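Local coordinates for protein aminotransferase class-III (PDB 6K8H) that is a class-III aminotransferase, also called an omega-transaminase, of the pyridoxal-phosphate-dependent aminotransferase fold, at residues 261-264 against 269-272. Residues are numbered along the deposited sequence; the frame is centred on the assembly and turned at random.
Sequences RSDY and SVLG
Asp263 and Val270 meet through carbon: CG2 of Val270 lies 3.5 Å from CB of Asp263 and 3.8 Å from CG of Asp263. The valine methyl thus rests on the aspartate's aliphatic stem, with OD1 at the margin, 3.9 Å from CG2. Val270 brings this branch forward because CG1 stands anti to the backbone N (chi1 171°), which places CG2 beside that nitrogen. A looser van der Waals contact joins OD2 of Asp263 to CB of Ser269, at 3.8 Å, and Ser262 only brushes the valine through its backbone.

The polar bonds run to neighbouring residues instead. OD2 of Asp263 forms an Asx turn with the amide N of Gly265, leading into helix 266-271; with CG anti to its own backbone N (chi1 -180°), the carboxylate meets both this amide and CB of Ser269. The carbonyl O of Gly265 accepts from OG of Ser269, which turns back four residues along the chain, while OG of Ser262 bonds to the carbonyl O of Ser259.

The contact joins the loop after strand 251-255 of the seven-stranded mixed sheet to the short helix 266-271. Ser262 and Val270 both touch Tyr370 of strand 366-370, and Tyr264 reaches Pro337 and Phe340 of helix 337-361.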
loop_
_atom_site.group_PDB
_atom_site.type_symbol
_atom_site.label_atom_id
_atom_site.label_comp_id
_atom_site.label_asym_id
_atom_site.label_seq_id
_atom_site.Cartn_x
_atom_site.Cartn_y
_atom_site.Cartn_z
ATOM N N ARG B 261 -10.033 16.884 -0.605
ATOM C CA ARG B 261 -11.467 17.011 -0.965
ATOM C C ARG B 261 -12.020 18.377 -0.533
ATOM O O ARG B 261 -13.200 18.593 -0.763
ATOM C CB ARG B 261 -12.288 15.892 -0.320
ATOM C CG ARG B 261 -12.509 16.074 1.172
ATOM C CD ARG B 261 -13.902 15.661 1.602
ATOM N NE ARG B 261 -14.153 14.237 1.462
ATOM C CZ ARG B 261 -15.349 13.677 1.548
ATOM N NH1 ARG B 261 -15.474 12.371 1.406
ATOM N NH2 ARG B 261 -16.415 14.422 1.762
ATOM N N SER B 262 -11.209 19.233 0.096
ATOM C CA SER B 262 -11.725 20.506 0.605
ATOM C C SER B 262 -12.077 21.498 -0.498
ATOM O O SER B 262 -12.851 22.434 -0.249
ATOM C CB SER B 262 -10.710 21.141 1.555
ATOM O OG SER B 262 -10.349 20.230 2.573
ATOM N N ASP B 263 -11.570 21.295 -1.711
ATOM C CA ASP B 263 -11.639 22.315 -2.747
ATOM C C ASP B 263 -11.218 21.695 -4.077
ATOM O O ASP B 263 -10.494 20.689 -4.112
ATOM C CB ASP B 263 -10.739 23.501 -2.379
ATOM C CG ASP B 263 -10.767 24.601 -3.404
ATOM O OD1 ASP B 263 -11.663 25.467 -3.306
ATOM O OD2 ASP B 263 -9.896 24.594 -4.304
ATOM N N TYR B 264 -11.675 22.310 -5.176
ATOM C CA TYR B 264 -11.271 21.849 -6.507
ATOM C C TYR B 264 -9.755 21.700 -6.611
ATOM O O TYR B 264 -9.255 20.741 -7.216
ATOM C CB TYR B 264 -11.796 22.823 -7.568
ATOM C CG TYR B 264 -11.788 22.297 -9.006
ATOM C CD1 TYR B 264 -12.740 21.384 -9.433
ATOM C CD2 TYR B 264 -10.846 22.735 -9.924
ATOM C CE1 TYR B 264 -12.756 20.909 -10.730
ATOM C CE2 TYR B 264 -10.851 22.268 -11.235
ATOM C CZ TYR B 264 -11.804 21.349 -11.629
ATOM O OH TYR B 264 -11.821 20.874 -12.929
ATOM N N SER B 269 -4.884 25.034 -1.973
ATOM C CA SER B 269 -5.436 26.160 -2.723
ATOM C C SER B 269 -6.293 27.033 -1.825
ATOM O O SER B 269 -6.293 28.264 -1.960
ATOM C CB SER B 269 -6.234 25.669 -3.929
ATOM O OG SER B 269 -5.337 25.250 -4.951
ATOM N N VAL B 270 -7.042 26.418 -0.906
ATOM C CA VAL B 270 -7.816 27.232 0.035
ATOM C C VAL B 270 -6.893 28.136 0.859
ATOM O O VAL B 270 -7.165 29.329 1.049
ATOM C CB VAL B 270 -8.685 26.344 0.939
ATOM C CG1 VAL B 270 -9.306 27.186 2.036
ATOM C CG2 VAL B 270 -9.771 25.690 0.131
ATOM N N LEU B 271 -5.803 27.579 1.384
ATOM C CA LEU B 271 -4.921 28.301 2.298
ATOM C C LEU B 271 -3.840 29.100 1.587
ATOM O O LEU B 271 -3.105 29.840 2.251
ATOM C CB LEU B 271 -4.267 27.329 3.296
ATOM C CG LEU B 271 -5.240 26.519 4.165
ATOM C CD1 LEU B 271 -4.492 25.497 5.010
ATOM C CD2 LEU B 271 -6.086 27.423 5.052
ATOM N N GLY B 272 -3.723 28.969 0.267
ATOM C CA GLY B 272 -2.825 29.813 -0.502
ATOM C C GLY B 272 -1.348 29.557 -0.296
ATOM O O GLY B 272 -0.560 30.507 -0.288
#